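Local coordinates for uncharacterized protein (Parabacteroides distasonis, PDB 3LM3) that is of unknown function but is probably a glycoside hydrolase or carbohydrate deacetylase, at residues H264-H269 against K304-G309. Residues are numbered along the deposited sequence; the frame is centred on the assembly and turned at random. Where two conformers were deposited one is given.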
ATOM      1  N   HIS A 264      -8.476  -8.115 -12.597  1.00  6.84           N
ATOM      2  CA  HIS A 264      -8.675  -9.266 -11.728  1.00  6.20           C
ATOM      3  C   HIS A 264      -8.373  -8.911 -10.270  1.00  5.96           C
ATOM      4  O   HIS A 264      -9.117  -9.259  -9.346  1.00  6.60           O
ATOM      5  CB  HIS A 264      -7.763 -10.415 -12.166  1.00  5.79           C
ATOM      6  CG  HIS A 264      -7.730 -11.555 -11.200  1.00  6.90           C
ATOM      7  ND1 HIS A 264      -8.686 -12.543 -11.207  1.00  9.23           N
ATOM      8  CD2 HIS A 264      -6.886 -11.840 -10.174  1.00  8.74           C
ATOM      9  CE1 HIS A 264      -8.417 -13.406 -10.243  1.00  8.99           C
ATOM     10  NE2 HIS A 264      -7.349 -12.987  -9.584  1.00  8.88           N
ATOM     11  N   THR A 265      -7.246  -8.227 -10.067  1.00  6.34           N
ATOM     12  CA  THR A 265      -6.843  -7.855  -8.722  1.00  6.22           C
ATOM     13  C   THR A 265      -7.833  -6.882  -8.120  1.00  6.90           C
ATOM     14  O   THR A 265      -8.220  -7.033  -6.938  1.00  6.95           O
ATOM     15  CB  THR A 265      -5.422  -7.311  -8.710  1.00  6.61           C
ATOM     16  OG1 THR A 265      -4.515  -8.309  -9.235  1.00  7.79           O
ATOM     17  CG2 THR A 265      -4.989  -6.934  -7.310  1.00  6.76           C
ATOM     18  N   GLU A 266      -8.294  -5.915  -8.911  1.00  6.23           N
ATOM     19  CA  GLU A 266      -9.333  -5.018  -8.394  1.00  6.14           C
ATOM     20  C   GLU A 266     -10.606  -5.746  -8.036  1.00  6.77           C
ATOM     21  O   GLU A 266     -11.279  -5.401  -7.062  1.00  7.43           O
ATOM     22  CB  GLU A 266      -9.633  -3.872  -9.347  1.00  6.08           C
ATOM     23  CG  GLU A 266      -8.469  -2.962  -9.526  1.00  7.42           C
ATOM     24  CD  GLU A 266      -8.833  -1.701 -10.248  1.00  8.63           C
ATOM     25  OE1 GLU A 266      -9.635  -1.757 -11.235  1.00  8.32           O
ATOM     26  OE2 GLU A 266      -8.333  -0.635  -9.864  1.00  8.70           O
ATOM     27  N   ALA A 267     -10.957  -6.781  -8.811  1.00  6.83           N
ATOM     28  CA  ALA A 267     -12.199  -7.515  -8.570  1.00  7.03           C
ATOM     29  C   ALA A 267     -12.196  -8.265  -7.223  1.00  7.63           C
ATOM     30  O   ALA A 267     -13.256  -8.495  -6.652  1.00  8.02           O
ATOM     31  CB  ALA A 267     -12.499  -8.474  -9.716  1.00  7.84           C
ATOM     32  N   ILE A 268     -11.020  -8.602  -6.699  1.00  7.63           N
ATOM     33  CA  ILE A 268     -10.931  -9.161  -5.355  1.00  7.26           C
ATOM     34  C   ILE A 268     -11.643  -8.251  -4.352  1.00  6.65           C
ATOM     35  O   ILE A 268     -12.318  -8.699  -3.406  1.00  7.84           O
ATOM     36  CB  ILE A 268      -9.460  -9.328  -4.914  1.00  7.06           C
ATOM     37  CG1 ILE A 268      -8.711 -10.259  -5.862  1.00  7.23           C
ATOM     38  CG2 ILE A 268      -9.322  -9.797  -3.436  1.00  8.97           C
ATOM     39  CD1 ILE A 268      -7.160 -10.287  -5.593  1.00  9.07           C
ATOM     40  N   HIS A 269     -11.494  -6.948  -4.576  1.00  6.83           N
ATOM     41  CA  HIS A 269     -12.012  -5.901  -3.710  1.00  7.53           C
ATOM     42  C   HIS A 269     -13.378  -5.389  -4.102  1.00  7.86           C
ATOM     43  O   HIS A 269     -14.216  -5.111  -3.245  1.00  8.05           O
ATOM     44  CB  HIS A 269     -10.987  -4.771  -3.694  1.00  6.94           C
ATOM     45  CG  HIS A 269      -9.693  -5.235  -3.147  1.00  7.04           C
ATOM     46  ND1 HIS A 269      -9.471  -5.300  -1.787  1.00  7.33           N
ATOM     47  CD2 HIS A 269      -8.654  -5.868  -3.733  1.00  7.45           C
ATOM     48  CE1 HIS A 269      -8.317  -5.895  -1.567  1.00  7.11           C
ATOM     49  NE2 HIS A 269      -7.798  -6.252  -2.734  1.00  6.40           N
ATOM     50  N   LYS A 304      -4.778   5.510 -18.728  1.00  7.46           N
ATOM     51  CA  LYS A 304      -6.115   5.658 -19.293  0.50  8.96           C
ATOM     52  C   LYS A 304      -6.877   4.328 -19.246  1.00  8.54           C
ATOM     53  O   LYS A 304      -8.070   4.285 -18.914  1.00  9.37           O
ATOM     54  CB  LYS A 304      -6.043   6.164 -20.749  0.50 10.30           C
ATOM     55  CG  LYS A 304      -5.511   7.576 -20.920  0.50 14.26           C
ATOM     56  CD  LYS A 304      -5.377   7.952 -22.415  0.50 13.95           C
ATOM     57  CE  LYS A 304      -4.748   9.344 -22.603  0.50 16.67           C
ATOM     58  NZ  LYS A 304      -4.508   9.659 -24.046  0.50 20.08           N
HETATM   59  N   MSE A 305      -6.197   3.239 -19.590  1.00  7.33           N
HETATM   60  CA  MSE A 305      -6.821   1.941 -19.638  0.50  7.99           C
HETATM   61  C   MSE A 305      -7.295   1.512 -18.233  1.00  7.83           C
HETATM   62  O   MSE A 305      -8.426   1.035 -18.035  1.00  7.51           O
HETATM   63  CB  MSE A 305      -5.811   0.940 -20.190  0.50 11.22           C
HETATM   64  CG  MSE A 305      -6.423  -0.260 -20.758  0.50  7.84           C
HETATM   65 SE   MSE A 305      -5.106  -1.395 -21.576  0.38 12.12          SE
HETATM   66  CE  MSE A 305      -5.127  -0.595 -23.357  0.50 17.37           C
ATOM     67  N   TRP A 306      -6.402   1.695 -17.260  1.00  7.00           N
ATOM     68  CA  TRP A 306      -6.679   1.351 -15.897  1.00  6.76           C
ATOM     69  C   TRP A 306      -7.911   2.096 -15.383  1.00  6.93           C
ATOM     70  O   TRP A 306      -8.866   1.488 -14.862  1.00  7.94           O
ATOM     71  CB  TRP A 306      -5.452   1.659 -15.023  1.00  6.75           C
ATOM     72  CG  TRP A 306      -5.723   1.460 -13.535  1.00  7.40           C
ATOM     73  CD1 TRP A 306      -6.429   0.436 -12.923  1.00  7.46           C
ATOM     74  CD2 TRP A 306      -5.268   2.311 -12.487  1.00  6.48           C
ATOM     75  NE1 TRP A 306      -6.436   0.619 -11.574  1.00  8.37           N
ATOM     76  CE2 TRP A 306      -5.748   1.775 -11.267  1.00  7.65           C
ATOM     77  CE3 TRP A 306      -4.531   3.502 -12.466  1.00  7.26           C
ATOM     78  CZ2 TRP A 306      -5.480   2.368 -10.037  1.00  8.12           C
ATOM     79  CZ3 TRP A 306      -4.278   4.089 -11.238  1.00  9.70           C
ATOM     80  CH2 TRP A 306      -4.774   3.541 -10.049  1.00  9.44           C
ATOM     81  N   VAL A 307      -7.909   3.417 -15.510  1.00  7.06           N
ATOM     82  CA  VAL A 307      -9.022   4.221 -14.987  1.00  6.70           C
ATOM     83  C   VAL A 307     -10.297   3.932 -15.753  1.00  7.54           C
ATOM     84  O   VAL A 307     -11.341   3.681 -15.148  1.00  7.82           O
ATOM     85  CB  VAL A 307      -8.650   5.707 -15.043  1.00  7.82           C
ATOM     86  CG1 VAL A 307      -9.871   6.618 -14.721  1.00  8.72           C
ATOM     87  CG2 VAL A 307      -7.468   5.997 -14.088  1.00  8.70           C
ATOM     88  N   THR A 308     -10.230   3.944 -17.076  1.00  7.98           N
ATOM     89  CA  THR A 308     -11.409   3.709 -17.893  0.50  7.86           C
ATOM     90  C   THR A 308     -11.997   2.323 -17.656  1.00  8.45           C
ATOM     91  O   THR A 308     -13.207   2.164 -17.564  1.00  8.52           O
ATOM     92  CB  THR A 308     -11.084   3.844 -19.383  0.50  8.06           C
ATOM     93  OG1 THR A 308     -10.726   5.207 -19.668  0.50  9.01           O
ATOM     94  CG2 THR A 308     -12.290   3.440 -20.229  0.50  6.45           C
ATOM     95  N   GLY A 309     -11.137   1.317 -17.534  1.00  7.43           N
ATOM     96  CA  GLY A 309     -11.601  -0.036 -17.330  1.00  7.55           C
ATOM     97  C   GLY A 309     -12.267  -0.233 -15.969  1.00  7.36           C
ATOM     98  O   GLY A 309     -13.259  -0.937 -15.816  1.00  8.58           O
TER
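Glu-266 and Trp-306 reach each other through their torsions: Glu-266 sets CG anti to its carbonyl carbon (chi1 -65°) and runs extended beyond it, while Trp-306 places its ring anti to the backbone N (chi1 174°), bringing NE1 up to the carboxylate. The side chains cross at about a right angle and bridge segments 264-269 and 304-309, whose nearest CA atoms, those of Glu-266 and Trp-306, stand 10.2 Å apart. Trp-306 NE1 donates to Glu-266 OE2 at 2.8 Å, with an N-H...O angle of 154°. The oxygen sits at the pyrrole edge, slightly tilted from the indole plane, whereas the N-H arrives from well above the carboxylate plane. The other oxygen, OE1, is hydrogen-bonded to Thr-310 OG1, so a hydrogen bond at each oxygen holds the buried carboxylate and limits its rotation. Trp-286 meets the indole ring at a shallow interplanar angle. A phenylalanine at Trp-306 would remove the indole N-H and probably leave Glu-266 OE2 without this donor inside the protein. Both side chains also touch Val-23 of strand 21-29 in a parallel sheet, so this polar bridge joins helices 255-277 and 296-313 over a sheet strand, an arrangement consistent with the helical layer of an alpha/beta barrel-like fold.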